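Local coordinates for ABC-type transport system, molybdenum-specific extracellular solute-binding protein (Clostridium difficile, PDB 4KD5) that probably binds molybdate or tungstate outside the cell and delivers it to an ABC-type membrane transporter, at residues Asn87-Ile92 and Lys125-Val130. Residues are numbered along the deposited sequence; the frame is centred on the assembly and turned at random.
Sequences NDLVLI and KYADEV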
ATOM      1  N   ASN A  87      10.821  26.874   6.277  1.00 65.53           N
ATOM      2  CA  ASN A  87      11.707  27.530   7.225  1.00 55.55           C
ATOM      3  C   ASN A  87      11.283  28.970   7.446  1.00 59.39           C
ATOM      4  O   ASN A  87      10.446  29.497   6.712  1.00 68.03           O
ATOM      5  CB  ASN A  87      13.154  27.468   6.737  1.00 66.34           C
ATOM      6  CG  ASN A  87      14.102  26.961   7.799  1.00 65.29           C
ATOM      7  OD1 ASN A  87      13.939  27.255   8.986  1.00 67.67           O
ATOM      8  ND2 ASN A  87      15.097  26.183   7.382  1.00 60.50           N
ATOM      9  N   ASP A  88      11.850  29.600   8.466  1.00 70.24           N
ATOM     10  CA  ASP A  88      11.612  31.015   8.704  1.00 75.77           C
ATOM     11  C   ASP A  88      12.916  31.789   8.632  1.00 82.25           C
ATOM     12  O   ASP A  88      13.955  31.302   9.076  1.00 69.16           O
ATOM     13  CB  ASP A  88      10.940  31.234  10.062  1.00 82.11           C
ATOM     14  CG  ASP A  88       9.438  31.402   9.948  1.00 89.42           C
ATOM     15  OD1 ASP A  88       8.983  31.931   8.915  1.00 94.42           O
ATOM     16  OD2 ASP A  88       8.716  31.008  10.886  1.00 91.93           O
ATOM     17  N   LEU A  89      12.862  32.986   8.053  1.00 57.81           N
ATOM     18  CA  LEU A  89      14.025  33.865   8.014  1.00 50.77           C
ATOM     19  C   LEU A  89      13.996  34.699   9.287  1.00 50.46           C
ATOM     20  O   LEU A  89      13.033  35.434   9.535  1.00 42.00           O
ATOM     21  CB  LEU A  89      13.969  34.784   6.796  1.00 47.79           C
ATOM     22  CG  LEU A  89      15.254  35.180   6.065  1.00 43.55           C
ATOM     23  CD1 LEU A  89      15.327  36.677   5.886  1.00 47.30           C
ATOM     24  CD2 LEU A  89      16.493  34.691   6.779  1.00 47.36           C
ATOM     25  N   VAL A  90      15.036  34.578  10.105  1.00 50.43           N
ATOM     26  CA  VAL A  90      15.045  35.259  11.395  1.00 50.74           C
ATOM     27  C   VAL A  90      16.194  36.243  11.558  1.00 48.33           C
ATOM     28  O   VAL A  90      17.216  36.148  10.872  1.00 44.68           O
ATOM     29  CB  VAL A  90      15.038  34.259  12.572  1.00 53.36           C
ATOM     30  CG1 VAL A  90      13.787  33.407  12.540  1.00 58.44           C
ATOM     31  CG2 VAL A  90      16.280  33.376  12.532  1.00 50.70           C
ATOM     32  N   LEU A  91      16.005  37.191  12.471  1.00 53.27           N
ATOM     33  CA  LEU A  91      17.037  38.157  12.829  1.00 49.40           C
ATOM     34  C   LEU A  91      17.714  37.720  14.129  1.00 47.10           C
ATOM     35  O   LEU A  91      17.055  37.561  15.161  1.00 48.13           O
ATOM     36  CB  LEU A  91      16.422  39.545  13.006  1.00 49.56           C
ATOM     37  CG  LEU A  91      17.346  40.691  13.427  1.00 53.34           C
ATOM     38  CD1 LEU A  91      18.387  40.977  12.362  1.00 50.40           C
ATOM     39  CD2 LEU A  91      16.547  41.949  13.738  1.00 52.95           C
ATOM     40  N   ILE A  92      19.027  37.523  14.083  1.00 43.59           N
ATOM     41  CA  ILE A  92      19.764  37.082  15.266  1.00 49.10           C
ATOM     42  C   ILE A  92      20.753  38.128  15.787  1.00 53.13           C
ATOM     43  O   ILE A  92      21.158  39.040  15.063  1.00 55.65           O
ATOM     44  CB  ILE A  92      20.525  35.773  15.010  1.00 52.43           C
ATOM     45  CG1 ILE A  92      21.534  35.953  13.878  1.00 46.57           C
ATOM     46  CG2 ILE A  92      19.561  34.629  14.709  1.00 51.86           C
ATOM     47  CD1 ILE A  92      22.500  34.805  13.744  1.00 45.47           C
ATOM     48  N   LYS A 125      19.589  35.233  -0.259  1.00 43.49           N
ATOM     49  CA  LYS A 125      18.598  35.532  -1.286  1.00 46.52           C
ATOM     50  C   LYS A 125      17.270  35.965  -0.667  1.00 50.41           C
ATOM     51  O   LYS A 125      16.587  36.838  -1.198  1.00 57.42           O
ATOM     52  CB  LYS A 125      18.400  34.314  -2.190  1.00 45.17           C
ATOM     53  CG  LYS A 125      17.367  34.499  -3.286  1.00 48.72           C
ATOM     54  CD  LYS A 125      17.254  33.252  -4.161  1.00 66.71           C
ATOM     55  CE  LYS A 125      16.295  32.218  -3.576  1.00 76.27           C
ATOM     56  NZ  LYS A 125      14.871  32.459  -3.955  1.00 78.79           N
ATOM     57  N   TYR A 126      16.911  35.362   0.463  1.00 46.90           N
ATOM     58  CA  TYR A 126      15.658  35.702   1.131  1.00 51.85           C
ATOM     59  C   TYR A 126      15.810  36.939   2.009  1.00 53.92           C
ATOM     60  O   TYR A 126      14.852  37.679   2.217  1.00 53.94           O
ATOM     61  CB  TYR A 126      15.117  34.509   1.934  1.00 46.91           C
ATOM     62  CG  TYR A 126      14.578  33.395   1.068  1.00 43.24           C
ATOM     63  CD1 TYR A 126      13.368  33.528   0.411  1.00 42.79           C
ATOM     64  CD2 TYR A 126      15.277  32.208   0.916  1.00 49.54           C
ATOM     65  CE1 TYR A 126      12.869  32.514  -0.383  1.00 47.52           C
ATOM     66  CE2 TYR A 126      14.790  31.186   0.125  1.00 51.16           C
ATOM     67  CZ  TYR A 126      13.584  31.347  -0.521  1.00 53.31           C
ATOM     68  OH  TYR A 126      13.088  30.338  -1.309  1.00 47.58           O
ATOM     69  N   ALA A 127      17.014  37.155   2.527  1.00 57.98           N
ATOM     70  CA  ALA A 127      17.309  38.378   3.267  1.00 53.16           C
ATOM     71  C   ALA A 127      17.198  39.576   2.332  1.00 55.35           C
ATOM     72  O   ALA A 127      16.709  40.636   2.720  1.00 58.03           O
ATOM     73  CB  ALA A 127      18.688  38.315   3.876  1.00 45.04           C
ATOM     74  N   ASP A 128      17.662  39.398   1.100  1.00 54.49           N
ATOM     75  CA  ASP A 128      17.577  40.442   0.090  1.00 52.39           C
ATOM     76  C   ASP A 128      16.123  40.765  -0.233  1.00 50.97           C
ATOM     77  O   ASP A 128      15.772  41.926  -0.435  1.00 51.95           O
ATOM     78  CB  ASP A 128      18.306  40.012  -1.181  1.00 59.51           C
ATOM     79  CG  ASP A 128      18.243  41.061  -2.269  1.00 63.25           C
ATOM     80  OD1 ASP A 128      17.319  41.005  -3.104  1.00 68.05           O
ATOM     81  OD2 ASP A 128      19.119  41.945  -2.288  1.00 63.51           O
ATOM     82  N   GLU A 129      15.279  39.737  -0.273  1.00 52.04           N
ATOM     83  CA  GLU A 129      13.855  39.933  -0.529  1.00 55.24           C
ATOM     84  C   GLU A 129      13.195  40.766   0.565  1.00 57.21           C
ATOM     85  O   GLU A 129      12.469  41.718   0.271  1.00 57.39           O
ATOM     86  CB  GLU A 129      13.131  38.593  -0.665  1.00 53.20           C
ATOM     87  CG  GLU A 129      13.395  37.863  -1.961  1.00 57.23           C
ATOM     88  CD  GLU A 129      12.368  36.781  -2.229  1.00 71.36           C
ATOM     89  OE1 GLU A 129      11.162  37.061  -2.069  1.00 81.53           O
ATOM     90  OE2 GLU A 129      12.764  35.653  -2.594  1.00 68.90           O
ATOM     91  N   VAL A 130      13.448  40.398   1.820  1.00 48.99           N
ATOM     92  CA  VAL A 130      12.894  41.117   2.966  1.00 52.78           C
ATOM     93  C   VAL A 130      13.275  42.598   2.954  1.00 55.48           C
ATOM     94  O   VAL A 130      12.411  43.471   3.018  1.00 53.53           O
ATOM     95  CB  VAL A 130      13.344  40.475   4.298  1.00 46.24           C
ATOM     96  CG1 VAL A 130      12.911  41.324   5.477  1.00 44.24           C
ATOM     97  CG2 VAL A 130      12.781  39.071   4.431  1.00 39.54           C
TER
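Tyr126 is the first residue in the part 125-130 of helix 122-133 to meet Leu89, the one side chain of segment 87-92 that reaches the helix. Tyr126 CB lies 4.2 Å from Leu89 CG, and Leu89 CD1 comes to 3.8 Å from Tyr126 O, a van der Waals contact and not a hydrogen bond. Tyr126 CB faces the strand, but with CG anti to the carbonyl carbon (chi1 -71°) the ring turns away from the leucine toward Tyr168 and a bound 2-butanol. Tyrosine suits this place because its aliphatic CB can pack in the core while the ring reaches a pocket.

One residue on, Ala127 sets its backbone against the tip of the leucine: Leu89 CD1 comes to 3.7 Å from Ala127 CA and stays 4.2 Å from Ala127 CB. A single methyl here lets the leucine tip approach the helix backbone. Asp128, turned from the strand, is salt-bridged to Lys137, and Glu129 OE1 accepts a hydrogen bond from Ser190 N.

Val130 brings the helix round again, four residues after Tyr126, whose carbonyl O accepts its N-H. Its CG1 is anti to the backbone N (chi1 173°), which leaves CG2 anti to the carbonyl carbon, beside the backbone N; from there Val130 CG2 offers one methyl to Leu89 CD1 at 3.8 Å. That same leucine methyl thus bridges Ala127 and Val130.

The short segments 89-92 and 125-130 run nearly perpendicular, at 84°, with their axes 9.5 Å apart. Leu89 also touches Phe166 of the neighbouring antiparallel strand 164-168. Helix 122-133 thus crosses strand 82-94, which also pairs with strand 193-198, through a buried apolar contact in one lobe of the two-lobed solute-binding fold, close to the predicted molybdate site at Ala123 and Tyr168.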